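Local coordinates for protein endo-beta-1,4-glucanase (Streptomyces sp., PDB 1OA4) that probably hydrolyses internal beta-1,4-glucosidic bonds of cellulose, as a family 12 endoglucanase, at residues A[2-7]-A[32-37]; A[15-20]-A[214-219]; A[86-91]-A[171-176]; A[91-96]-A[166-171]. One frame throughout, in Å; residues are numbered along the deposited sequence.

In the fold
All four contacts involve the six-stranded antiparallel sheet that forms one layer of the beta-jelly-roll sandwich. Contact 1 is at one outermost strand, 2-4, and contact 3 at the other, 171-175, with centres about 21 Å apart. Contact 2 crosses between the layers, joining strand 17-20 of the second sheet to strand 212-218; its centre is about 13 Å from that of contact 1 and about 11 Å from that of contact 3. V19 packs on I32 and V34 of contact 1, and S217 binds S87 and S88 of contact 3. Contact 4 extends contact 3, sharing Y91 and S171. In family 12 the second, concave sheet generally carries the substrate cleft.

Contact 1 of 4, residues A[2-7]-A[32-37]; sequences QQICDR and INVTGN
I4 and I32 face each other across an antiparallel pair at the edge of the six-stranded sheet of the jelly roll, where the N-terminal strand 2-4 runs beside 30-34. The side chain of I4 starts with CB, 4.0 Å from I32 CG1. Its CG1 lies anti to the carbonyl carbon (chi1 -61°) and the chain stays extended beyond it, which carries the tip diagonally from I32 to the next residue on this face. There CD1 meets V34 CG2 at 4.0 Å, the two side chains crossing at a slant. This buried face continues onto T11, whose OG1 hydrogen-bonds Q2 OE1, and onto V19, against which I32 and V34 pack. The strands are pinned by two hydrogen-bonded pairs, Q2 with V34 and I4 with I32, while Q3 and N33 form the non-hydrogen-bonded pair between them. I4 N reaches I32 O at 2.8 Å, and I32 N returns the bond to I4 O. Directly after the strand, C5 is tied by a disulfide to C31, a second, covalent link between the same two parts of the chain. At the other end, V34 N donates to Q2 O at 2.8 Å.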
loop_
_atom_site.group_PDB
_atom_site.type_symbol
_atom_site.label_atom_id
_atom_site.label_comp_id
_atom_site.label_asym_id
_atom_site.label_seq_id
_atom_site.Cartn_x
_atom_site.Cartn_y
_atom_site.Cartn_z
ATOM N N GLN A 2 -15.489 -3.545 -14.211
ATOM C CA GLN A 2 -15.591 -4.863 -13.647
ATOM C C GLN A 2 -15.807 -4.803 -12.152
ATOM O O GLN A 2 -14.993 -4.216 -11.433
ATOM C CB GLN A 2 -14.272 -5.598 -13.906
ATOM C CG GLN A 2 -14.296 -7.042 -13.521
ATOM C CD GLN A 2 -12.962 -7.727 -13.744
ATOM O OE1 GLN A 2 -12.089 -7.201 -14.445
ATOM N NE2 GLN A 2 -12.801 -8.908 -13.148
ATOM N N GLN A 3 -16.887 -5.422 -11.688
ATOM C CA GLN A 3 -17.123 -5.522 -10.272
ATOM C C GLN A 3 -16.459 -6.788 -9.714
ATOM O O GLN A 3 -16.654 -7.879 -10.243
ATOM C CB GLN A 3 -18.614 -5.562 -9.964
ATOM C CG GLN A 3 -18.884 -5.671 -8.484
ATOM C CD GLN A 3 -20.331 -6.030 -8.164
ATOM O OE1 GLN A 3 -20.810 -7.145 -8.462
ATOM N NE2 GLN A 3 -21.022 -5.099 -7.550
ATOM N N ILE A 4 -15.699 -6.614 -8.632
ATOM C CA ILE A 4 -15.036 -7.715 -7.942
ATOM C C ILE A 4 -15.460 -7.703 -6.488
ATOM O O ILE A 4 -15.231 -6.709 -5.783
ATOM C CB ILE A 4 -13.514 -7.567 -8.008
ATOM C CG1 ILE A 4 -13.045 -7.596 -9.464
ATOM C CG2 ILE A 4 -12.871 -8.673 -7.247
ATOM C CD1 ILE A 4 -11.542 -7.422 -9.681
ATOM N N CYS A 5 -16.090 -8.792 -6.055
ATOM C CA CYS A 5 -16.505 -8.938 -4.667
ATOM C C CYS A 5 -15.813 -10.112 -3.967
ATOM O O CYS A 5 -15.739 -10.128 -2.753
ATOM C CB CYS A 5 -18.009 -9.147 -4.554
ATOM S SG CYS A 5 -19.021 -7.807 -5.245
ATOM N N ASP A 6 -15.300 -11.071 -4.720
ATOM C CA ASP A 6 -14.639 -12.233 -4.123
ATOM C C ASP A 6 -13.513 -11.751 -3.216
ATOM O O ASP A 6 -12.776 -10.815 -3.560
ATOM C CB ASP A 6 -14.059 -13.143 -5.204
ATOM C CG ASP A 6 -15.121 -13.879 -6.005
ATOM O OD1 ASP A 6 -16.313 -13.820 -5.649
ATOM O OD2 ASP A 6 -14.824 -14.562 -7.014
ATOM N N ARG A 7 -13.347 -12.412 -2.083
ATOM C CA ARG A 7 -12.353 -12.021 -1.095
ATOM C C ARG A 7 -11.005 -11.642 -1.699
ATOM O O ARG A 7 -10.459 -10.573 -1.392
ATOM C CB ARG A 7 -12.157 -13.149 -0.090
ATOM C CG ARG A 7 -11.278 -12.774 1.074
ATOM C CD ARG A 7 -11.145 -13.882 2.112
ATOM N NE ARG A 7 -10.727 -13.324 3.387
ATOM C CZ ARG A 7 -10.377 -14.043 4.443
ATOM N NH1 ARG A 7 -10.376 -15.370 4.372
ATOM N NH2 ARG A 7 -10.019 -13.435 5.569
ATOM N N ILE A 32 -15.240 -3.961 -5.145
ATOM C CA ILE A 32 -14.654 -2.813 -5.833
ATOM C C ILE A 32 -15.120 -2.855 -7.268
ATOM O O ILE A 32 -15.448 -3.922 -7.772
ATOM C CB ILE A 32 -13.136 -2.798 -5.762
ATOM C CG1 ILE A 32 -12.519 -4.074 -6.335
ATOM C CG2 ILE A 32 -12.719 -2.676 -4.327
ATOM C CD1 ILE A 32 -11.024 -4.025 -6.415
ATOM N N ASN A 33 -15.213 -1.683 -7.884
ATOM C CA ASN A 33 -15.551 -1.575 -9.299
ATOM C C ASN A 33 -14.285 -1.048 -9.964
ATOM O O ASN A 33 -13.863 0.081 -9.677
ATOM C CB ASN A 33 -16.723 -0.593 -9.496
ATOM C CG ASN A 33 -17.279 -0.607 -10.912
ATOM O OD1 ASN A 33 -17.229 -1.631 -11.597
ATOM N ND2 ASN A 33 -17.812 0.529 -11.359
ATOM N N VAL A 34 -13.681 -1.855 -10.824
ATOM C CA VAL A 34 -12.430 -1.516 -11.512
ATOM C C VAL A 34 -12.676 -0.922 -12.901
ATOM O O VAL A 34 -13.338 -1.538 -13.736
ATOM C CB VAL A 34 -11.544 -2.756 -11.618
ATOM C CG1 VAL A 34 -10.152 -2.401 -12.172
ATOM C CG2 VAL A 34 -11.448 -3.420 -10.248
ATOM N N THR A 35 -12.165 0.287 -13.125
ATOM C CA THR A 35 -12.294 0.974 -14.415
ATOM C C THR A 35 -10.985 0.810 -15.183
ATOM O O THR A 35 -10.151 -0.006 -14.827
ATOM C CB THR A 35 -12.561 2.476 -14.219
ATOM O OG1 THR A 35 -11.380 3.105 -13.717
ATOM C CG2 THR A 35 -13.548 2.751 -13.156
ATOM N N GLY A 36 -10.777 1.591 -16.238
ATOM C CA GLY A 36 -9.543 1.434 -16.980
ATOM C C GLY A 36 -8.309 1.954 -16.254
ATOM O O GLY A 36 -7.202 1.544 -16.556
ATOM N N ASN A 37 -8.492 2.848 -15.289
ATOM C CA ASN A 37 -7.352 3.527 -14.684
ATOM C C ASN A 37 -7.252 3.451 -13.178
ATOM O O ASN A 37 -6.331 3.982 -12.605
ATOM C CB ASN A 37 -7.397 5.006 -15.082
ATOM C CG ASN A 37 -7.194 5.217 -16.573
ATOM O OD1 ASN A 37 -7.651 6.210 -17.131
ATOM N ND2 ASN A 37 -6.513 4.279 -17.223
#

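Contact 2 of 4, residues A[15-20]-A[214-219]; sequences DRYVVQ and NSFSSA
Y17 spans the two layers of the beta sandwich, reaching from strand 17-20 of one sheet to F216 and S218 on strand 212-218 of the other. It stands in a classic beta bulge, R16 and Y17 both lying opposite I13, and this brings two consecutive side chains out toward the facing sheet. The Y17 and F216 rings form an edge-to-face (T-shaped) pair with centroids 5.1 Å apart and planes at 82°. The edge of F216 does the touching: its CD2 sits above the centre of the tyrosine ring, and its CE2 comes within 3.8 Å of Y17 CD1. On the opposite face of the Y17 ring lies R16 CG, 3.6 Å above the plane, so the tyrosine is held between its own neighbour and a phenylalanine of the other sheet. The R16 chain bends at chi2 (62°), which folds its guanidinium back alongside Y17, with CE1 near the rim of one of its faces; NH1 forms a salt bridge with D62. The same aspartate takes the hydroxyl of S218, so it joins both segments. At the far end of the ring, S218 N donates to Y17 OH at 3.1 Å. A water lies 3.2 Å from Y17 OH and donates to S218 O at 2.8 Å. One phenol thus combines two kinds of grip: its ring packs in the apolar layer between the sheets, while its oxygen satisfies a backbone N-H of the facing strand, which would fix how deep the side chain sits.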
loop_
_atom_site.group_PDB
_atom_site.type_symbol
_atom_site.label_atom_id
_atom_site.label_comp_id
_atom_site.label_asym_id
_atom_site.label_seq_id
_atom_site.Cartn_x
_atom_site.Cartn_y
_atom_site.Cartn_z
ATOM N N ASP A 15 -3.008 -3.160 -18.765
ATOM C CA ASP A 15 -2.158 -4.332 -19.023
ATOM C C ASP A 15 -0.817 -4.141 -18.324
ATOM O O ASP A 15 0.241 -4.479 -18.859
ATOM C CB ASP A 15 -1.944 -4.567 -20.516
ATOM C CG ASP A 15 -1.307 -5.920 -20.803
ATOM O OD1 ASP A 15 -1.587 -6.920 -20.095
ATOM O OD2 ASP A 15 -0.474 -6.075 -21.720
ATOM N N ARG A 16 -0.860 -3.599 -17.106
ATOM C CA ARG A 16 0.373 -3.252 -16.411
ATOM C C ARG A 16 0.323 -3.368 -14.888
ATOM O O ARG A 16 1.360 -3.612 -14.269
ATOM C CB ARG A 16 0.806 -1.823 -16.780
ATOM C CG ARG A 16 2.113 -1.369 -16.160
ATOM C CD ARG A 16 3.302 -2.223 -16.606
ATOM N NE ARG A 16 4.565 -1.817 -16.026
ATOM C CZ ARG A 16 4.974 -2.202 -14.817
ATOM N NH1 ARG A 16 4.200 -2.963 -14.065
ATOM N NH2 ARG A 16 6.139 -1.809 -14.362
ATOM N N TYR A 17 -0.834 -3.138 -14.281
ATOM C CA TYR A 17 -0.928 -3.173 -12.812
ATOM C C TYR A 17 -2.057 -4.090 -12.374
ATOM O O TYR A 17 -3.071 -4.222 -13.044
ATOM C CB TYR A 17 -1.161 -1.759 -12.227
ATOM C CG TYR A 17 -0.161 -0.721 -12.705
ATOM C CD1 TYR A 17 1.176 -0.788 -12.367
ATOM C CD2 TYR A 17 -0.566 0.336 -13.516
ATOM C CE1 TYR A 17 2.090 0.161 -12.840
ATOM C CE2 TYR A 17 0.321 1.275 -13.968
ATOM C CZ TYR A 17 1.644 1.203 -13.636
ATOM O OH TYR A 17 2.530 2.158 -14.111
ATOM N N VAL A 18 -1.856 -4.736 -11.233
ATOM C CA VAL A 18 -2.856 -5.610 -10.651
ATOM C C VAL A 18 -3.732 -4.796 -9.703
ATOM O O VAL A 18 -3.217 -3.947 -8.962
ATOM C CB VAL A 18 -2.201 -6.740 -9.840
ATOM C CG1 VAL A 18 -3.259 -7.621 -9.195
ATOM C CG2 VAL A 18 -1.252 -7.534 -10.711
ATOM N N VAL A 19 -5.041 -5.020 -9.771
ATOM C CA VAL A 19 -5.986 -4.435 -8.839
ATOM C C VAL A 19 -6.575 -5.613 -8.052
ATOM O O VAL A 19 -6.987 -6.627 -8.650
ATOM C CB VAL A 19 -7.096 -3.622 -9.532
ATOM C CG1 VAL A 19 -8.056 -3.069 -8.505
ATOM C CG2 VAL A 19 -6.490 -2.481 -10.383
ATOM N N GLN A 20 -6.596 -5.487 -6.725
ATOM C CA GLN A 20 -7.020 -6.565 -5.850
ATOM C C GLN A 20 -8.026 -6.095 -4.801
ATOM O O GLN A 20 -7.890 -5.017 -4.239
ATOM C CB GLN A 20 -5.792 -7.176 -5.154
ATOM C CG GLN A 20 -4.940 -6.195 -4.349
ATOM C CD GLN A 20 -3.776 -6.850 -3.600
ATOM O OE1 GLN A 20 -3.632 -8.088 -3.580
ATOM N NE2 GLN A 20 -2.931 -6.013 -2.998
ATOM N N ASN A 214 -7.989 7.156 -8.274
ATOM C CA ASN A 214 -8.265 7.712 -9.599
ATOM C C ASN A 214 -7.248 7.242 -10.647
ATOM O O ASN A 214 -7.574 7.084 -11.828
ATOM C CB ASN A 214 -8.205 9.242 -9.553
ATOM C CG ASN A 214 -9.268 9.877 -8.647
ATOM O OD1 ASN A 214 -10.439 9.513 -8.695
ATOM N ND2 ASN A 214 -8.854 10.845 -7.836
ATOM N N SER A 215 -5.998 7.101 -10.225
ATOM C CA SER A 215 -4.920 6.705 -11.101
ATOM C C SER A 215 -3.749 6.237 -10.263
ATOM O O SER A 215 -3.662 6.528 -9.066
ATOM C CB SER A 215 -4.488 7.879 -11.990
ATOM O OG SER A 215 -3.990 8.950 -11.215
ATOM N N PHE A 216 -2.836 5.521 -10.905
ATOM C CA PHE A 216 -1.643 4.994 -10.262
ATOM C C PHE A 216 -0.592 4.710 -11.311
ATOM O O PHE A 216 -0.907 4.280 -12.423
ATOM C CB PHE A 216 -2.000 3.669 -9.570
ATOM C CG PHE A 216 -0.820 2.910 -8.982
ATOM C CD1 PHE A 216 -0.293 3.250 -7.751
ATOM C CD2 PHE A 216 -0.279 1.813 -9.650
ATOM C CE1 PHE A 216 0.774 2.534 -7.222
ATOM C CE2 PHE A 216 0.794 1.098 -9.121
ATOM C CZ PHE A 216 1.322 1.464 -7.905
ATOM N N SER A 217 0.663 4.909 -10.935
ATOM C CA SER A 217 1.760 4.501 -11.778
ATOM C C SER A 217 2.896 4.019 -10.899
ATOM O O SER A 217 2.994 4.402 -9.745
ATOM C CB SER A 217 2.213 5.653 -12.671
ATOM O OG SER A 217 2.827 6.686 -11.924
ATOM N N SER A 218 3.753 3.192 -11.482
ATOM C CA SER A 218 4.937 2.705 -10.821
ATOM C C SER A 218 5.902 2.212 -11.896
ATOM O O SER A 218 5.490 1.529 -12.850
ATOM C CB SER A 218 4.564 1.573 -9.894
ATOM O OG SER A 218 5.730 0.936 -9.432
ATOM N N ALA A 219 7.163 2.597 -11.763
ATOM C CA ALA A 219 8.232 2.068 -12.606
ATOM C C ALA A 219 9.431 1.866 -11.684
ATOM O O ALA A 219 9.611 2.618 -10.738
ATOM C CB ALA A 219 8.565 3.031 -13.729
HETATM O O HOH W 1 5.373 2.135 -15.557
#

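Contact 3 of 4, residues A[86-91]-A[171-176]; sequences PSSVSY and SWSFDV
S87 and F174 face each other in the antiparallel pair of strands 86-92 and 171-175, the latter an outermost strand of the six-stranded jelly-roll sheet. On the inner face of the pair, turned toward the second sheet, F174 has CG between its backbone N and carbonyl carbon (chi1 63°), a rotation that swings the ring back toward the neighbouring strand. Its CD1 comes to 3.6 Å from S87 O, approaching obliquely. W172, two residues earlier, leads away from strand 86-92 and lays its indole against F174, CZ3 standing 3.5 Å above one face of the phenyl ring. R146 makes a cation-pi contact with the indole, and Y103 meets F174 edge-to-face. Just past the strand, V176 brings CG2 to 3.8 Å from S87 CB, while the S87 hydroxyl binds S217 O and Y103. The outer face carries short side chains instead: P86, S88 and S90 lie beside D175, S173 and S171. Here D175 OD1 takes the backbone N of K177, capping the helix that follows, and also that of A85. Four backbone bonds join the strands, tighter at S87 and F174 (S87 N to F174 O 2.8 Å) than at V89 and W172 (V89 N to W172 O 3.2 Å). On the outer face S173 OG closes to 3.2 Å from S88 CB, and the S88 hydroxyl itself pairs with that of S217.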
loop_
_atom_site.group_PDB
_atom_site.type_symbol
_atom_site.label_atom_id
_atom_site.label_comp_id
_atom_site.label_asym_id
_atom_site.label_seq_id
_atom_site.Cartn_x
_atom_site.Cartn_y
_atom_site.Cartn_z
ATOM N N PRO A 86 10.015 5.627 -9.530
ATOM C CA PRO A 86 8.968 6.644 -9.531
ATOM C C PRO A 86 7.590 6.032 -9.482
ATOM O O PRO A 86 7.275 5.099 -10.234
ATOM C CB PRO A 86 9.190 7.383 -10.850
ATOM C CG PRO A 86 9.915 6.422 -11.700
ATOM C CD PRO A 86 10.738 5.559 -10.809
ATOM N N SER A 87 6.758 6.574 -8.602
ATOM C CA SER A 87 5.388 6.121 -8.476
ATOM C C SER A 87 4.468 7.312 -8.232
ATOM O O SER A 87 4.915 8.358 -7.757
ATOM C CB SER A 87 5.267 5.079 -7.345
ATOM O OG SER A 87 3.972 4.514 -7.288
ATOM N N SER A 88 3.199 7.157 -8.583
ATOM C CA SER A 88 2.225 8.199 -8.332
ATOM C C SER A 88 0.875 7.581 -8.027
ATOM O O SER A 88 0.583 6.461 -8.416
ATOM C CB SER A 88 2.089 9.114 -9.562
ATOM O OG SER A 88 1.446 8.426 -10.614
ATOM N N VAL A 89 0.055 8.345 -7.327
ATOM C CA VAL A 89 -1.308 7.932 -7.045
ATOM C C VAL A 89 -2.149 9.188 -6.906
ATOM O O VAL A 89 -1.634 10.248 -6.523
ATOM C CB VAL A 89 -1.397 7.084 -5.733
ATOM C CG1 VAL A 89 -1.170 7.946 -4.502
ATOM C CG2 VAL A 89 -2.701 6.400 -5.635
ATOM N N SER A 90 -3.423 9.070 -7.247
ATOM C CA SER A 90 -4.399 10.137 -7.050
ATOM C C SER A 90 -5.584 9.472 -6.389
ATOM O O SER A 90 -6.081 8.458 -6.885
ATOM C CB SER A 90 -4.808 10.731 -8.382
ATOM O OG SER A 90 -5.901 11.617 -8.175
ATOM N N TYR A 91 -6.029 10.054 -5.275
ATOM C CA TYR A 91 -7.092 9.513 -4.448
ATOM C C TYR A 91 -8.322 10.418 -4.368
ATOM O O TYR A 91 -8.216 11.646 -4.443
ATOM C CB TYR A 91 -6.597 9.364 -3.003
ATOM C CG TYR A 91 -5.664 8.227 -2.669
ATOM C CD1 TYR A 91 -6.095 6.903 -2.743
ATOM C CD2 TYR A 91 -4.399 8.474 -2.169
ATOM C CE1 TYR A 91 -5.263 5.862 -2.347
ATOM C CE2 TYR A 91 -3.560 7.430 -1.787
ATOM C CZ TYR A 91 -4.010 6.146 -1.876
ATOM O OH TYR A 91 -3.167 5.127 -1.450
ATOM N N SER A 171 -2.983 13.640 -3.962
ATOM C CA SER A 171 -2.181 12.989 -4.987
ATOM C C SER A 171 -0.722 13.345 -4.767
ATOM O O SER A 171 -0.398 14.394 -4.221
ATOM C CB SER A 171 -2.626 13.407 -6.394
ATOM O OG SER A 171 -2.381 14.792 -6.629
ATOM N N TRP A 172 0.169 12.461 -5.176
ATOM C CA TRP A 172 1.587 12.737 -5.073
ATOM C C TRP A 172 2.320 11.823 -6.043
ATOM O O TRP A 172 1.918 10.672 -6.246
ATOM C CB TRP A 172 2.078 12.504 -3.643
ATOM C CG TRP A 172 3.450 13.068 -3.327
ATOM C CD1 TRP A 172 4.001 14.238 -3.812
ATOM C CD2 TRP A 172 4.432 12.493 -2.469
ATOM N NE1 TRP A 172 5.262 14.410 -3.289
ATOM C CE2 TRP A 172 5.544 13.356 -2.456
ATOM C CE3 TRP A 172 4.485 11.330 -1.690
ATOM C CZ2 TRP A 172 6.676 13.089 -1.706
ATOM C CZ3 TRP A 172 5.623 11.069 -0.961
ATOM C CH2 TRP A 172 6.696 11.939 -0.974
ATOM N N SER A 173 3.371 12.363 -6.654
ATOM C CA SER A 173 4.257 11.607 -7.525
ATOM C C SER A 173 5.617 11.752 -6.869
ATOM O O SER A 173 6.066 12.881 -6.565
ATOM C CB SER A 173 4.289 12.161 -8.951
ATOM O OG SER A 173 2.999 12.231 -9.527
ATOM N N PHE A 174 6.288 10.624 -6.645
ATOM C CA PHE A 174 7.513 10.612 -5.867
ATOM C C PHE A 174 8.375 9.393 -6.215
ATOM O O PHE A 174 8.002 8.577 -7.068
ATOM C CB PHE A 174 7.142 10.590 -4.377
ATOM C CG PHE A 174 6.389 9.358 -3.957
ATOM C CD1 PHE A 174 5.052 9.186 -4.286
ATOM C CD2 PHE A 174 7.013 8.375 -3.216
ATOM C CE1 PHE A 174 4.365 8.046 -3.900
ATOM C CE2 PHE A 174 6.330 7.236 -2.836
ATOM C CZ PHE A 174 5.012 7.071 -3.162
ATOM N N ASP A 175 9.546 9.308 -5.603
ATOM C CA ASP A 175 10.434 8.175 -5.792
ATOM C C ASP A 175 10.371 7.262 -4.579
ATOM O O ASP A 175 10.809 7.622 -3.489
ATOM C CB ASP A 175 11.875 8.645 -6.048
ATOM C CG ASP A 175 12.736 7.569 -6.667
ATOM O OD1 ASP A 175 12.484 6.390 -6.343
ATOM O OD2 ASP A 175 13.650 7.800 -7.499
ATOM N N VAL A 176 9.811 6.082 -4.793
ATOM C CA VAL A 176 9.690 5.074 -3.758
ATOM C C VAL A 176 11.056 4.734 -3.186
ATOM O O VAL A 176 11.158 4.361 -2.013
ATOM C CB VAL A 176 8.991 3.818 -4.298
ATOM C CG1 VAL A 176 9.206 2.611 -3.363
ATOM C CG2 VAL A 176 7.523 4.110 -4.445
#

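Contact 4 of 4, residues A[91-96]-A[166-171]; sequences YRYTGN and PSAISS
Y91 and Y93 hold the loop 166-171 through two of its backbone carbonyls, a strand-to-loop contact where strand 86-92 of the jelly-roll sheet runs out and the chain coming from strand 159-164 crosses over to begin strand 171-175. The first link is between backbones: Y91 N donates to S170 O at 2.8 Å, nearly straight at the hydrogen (166°), and so carries the strand pairing one step beyond S171. The same oxygen lies 3.6 Å from Y91 CB, while the Y91 ring continues inward to pack near F202 of the facing sheet. The second link uses a side chain. Y93 points its CB toward the loop, with CG anti to the carbonyl carbon (chi1 -61°), and its ring reaches across with the hydroxyl leading. I169 O lies at the edge of that ring, in its plane. Y93 CE2 also approaches A168 CB at 4.3 Å and S170 CA at 4.1 Å, both lying obliquely to the ring, a looser apolar flank beside the polar tip. I169 turns its own side chain away, onto F125 and W148, and also shares a backbone bond with F125. Y93 OH donates to I169 O at 2.7 Å, arriving above the carbonyl plane, 36° out of it.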
loop_
_atom_site.group_PDB
_atom_site.type_symbol
_atom_site.label_atom_id
_atom_site.label_comp_id
_atom_site.label_asym_id
_atom_site.label_seq_id
_atom_site.Cartn_x
_atom_site.Cartn_y
_atom_site.Cartn_z
ATOM N N TYR A 91 -6.029 10.054 -5.275
ATOM C CA TYR A 91 -7.092 9.513 -4.448
ATOM C C TYR A 91 -8.322 10.418 -4.368
ATOM O O TYR A 91 -8.216 11.646 -4.443
ATOM C CB TYR A 91 -6.597 9.364 -3.003
ATOM C CG TYR A 91 -5.664 8.227 -2.669
ATOM C CD1 TYR A 91 -6.095 6.903 -2.743
ATOM C CD2 TYR A 91 -4.399 8.474 -2.169
ATOM C CE1 TYR A 91 -5.263 5.862 -2.347
ATOM C CE2 TYR A 91 -3.560 7.430 -1.787
ATOM C CZ TYR A 91 -4.010 6.146 -1.876
ATOM O OH TYR A 91 -3.167 5.127 -1.450
ATOM N N ARG A 92 -9.481 9.795 -4.199
ATOM C CA ARG A 92 -10.708 10.516 -3.910
ATOM C C ARG A 92 -11.158 10.031 -2.541
ATOM O O ARG A 92 -11.327 8.825 -2.325
ATOM C CB ARG A 92 -11.784 10.213 -4.945
ATOM C CG ARG A 92 -12.975 11.123 -4.812
ATOM C CD ARG A 92 -14.026 10.841 -5.858
ATOM N NE ARG A 92 -14.799 9.627 -5.633
ATOM C CZ ARG A 92 -14.993 8.674 -6.555
ATOM N NH1 ARG A 92 -14.451 8.803 -7.760
ATOM N NH2 ARG A 92 -15.740 7.607 -6.264
ATOM N N TYR A 93 -11.366 10.973 -1.630
ATOM C CA TYR A 93 -11.752 10.651 -0.274
ATOM C C TYR A 93 -13.221 10.916 0.007
ATOM O O TYR A 93 -13.898 11.573 -0.786
ATOM C CB TYR A 93 -10.914 11.503 0.654
ATOM C CG TYR A 93 -9.439 11.263 0.523
ATOM C CD1 TYR A 93 -8.925 9.991 0.615
ATOM C CD2 TYR A 93 -8.551 12.303 0.337
ATOM C CE1 TYR A 93 -7.593 9.755 0.524
ATOM C CE2 TYR A 93 -7.206 12.080 0.251
ATOM C CZ TYR A 93 -6.714 10.791 0.352
ATOM O OH TYR A 93 -5.362 10.549 0.265
ATOM N N THR A 94 -13.701 10.393 1.133
ATOM C CA THR A 94 -15.061 10.645 1.593
ATOM C C THR A 94 -14.972 11.206 3.011
ATOM O O THR A 94 -14.008 10.968 3.745
ATOM C CB THR A 94 -15.933 9.388 1.618
ATOM O OG1 THR A 94 -15.349 8.418 2.491
ATOM C CG2 THR A 94 -15.963 8.708 0.262
ATOM N N GLY A 95 -15.969 11.990 3.389
ATOM C CA GLY A 95 -16.035 12.534 4.737
ATOM C C GLY A 95 -16.461 11.504 5.765
ATOM O O GLY A 95 -16.182 11.668 6.948
ATOM N N ASN A 96 -17.124 10.443 5.315
ATOM C CA ASN A 96 -17.595 9.381 6.195
ATOM C C ASN A 96 -16.671 8.180 6.179
ATOM O O ASN A 96 -15.879 8.003 5.270
ATOM C CB ASN A 96 -18.958 8.900 5.738
ATOM C CG ASN A 96 -18.986 8.597 4.249
ATOM O OD1 ASN A 96 -18.930 9.513 3.409
ATOM N ND2 ASN A 96 -19.079 7.321 3.908
ATOM N N PRO A 166 0.937 14.659 7.819
ATOM C CA PRO A 166 0.257 15.507 8.817
ATOM C C PRO A 166 -1.170 15.895 8.454
ATOM O O PRO A 166 -1.971 16.213 9.343
ATOM C CB PRO A 166 1.123 16.763 8.837
ATOM C CG PRO A 166 1.701 16.822 7.434
ATOM C CD PRO A 166 2.015 15.387 7.124
ATOM N N SER A 167 -1.475 15.894 7.165
ATOM C CA SER A 167 -2.807 16.197 6.669
ATOM C C SER A 167 -3.001 15.480 5.338
ATOM O O SER A 167 -2.031 15.007 4.750
ATOM C CB SER A 167 -2.982 17.704 6.469
ATOM O OG SER A 167 -2.084 18.175 5.484
ATOM N N ALA A 168 -4.238 15.433 4.859
ATOM C CA ALA A 168 -4.574 14.687 3.646
ATOM C C ALA A 168 -3.767 15.083 2.415
ATOM O O ALA A 168 -3.701 16.258 2.042
ATOM C CB ALA A 168 -6.041 14.813 3.320
ATOM N N ILE A 169 -3.190 14.073 1.772
ATOM C CA ILE A 169 -2.530 14.237 0.493
ATOM C C ILE A 169 -3.446 13.622 -0.567
ATOM O O ILE A 169 -3.663 12.411 -0.556
ATOM C CB ILE A 169 -1.184 13.499 0.481
ATOM C CG1 ILE A 169 -0.265 14.025 1.588
ATOM C CG2 ILE A 169 -0.573 13.621 -0.905
ATOM C CD1 ILE A 169 1.036 13.282 1.707
ATOM N N SER A 170 -3.970 14.430 -1.483
ATOM C CA SER A 170 -4.885 13.952 -2.516
ATOM C C SER A 170 -4.175 13.179 -3.618
ATOM O O SER A 170 -4.711 12.205 -4.162
ATOM C CB SER A 170 -5.665 15.125 -3.141
ATOM O OG SER A 170 -4.786 16.114 -3.632
ATOM N N SER A 171 -2.983 13.640 -3.962
ATOM C CA SER A 171 -2.181 12.989 -4.987
ATOM C C SER A 171 -0.722 13.345 -4.767
ATOM O O SER A 171 -0.398 14.394 -4.221
ATOM C CB SER A 171 -2.626 13.407 -6.394
ATOM O OG SER A 171 -2.381 14.792 -6.629
#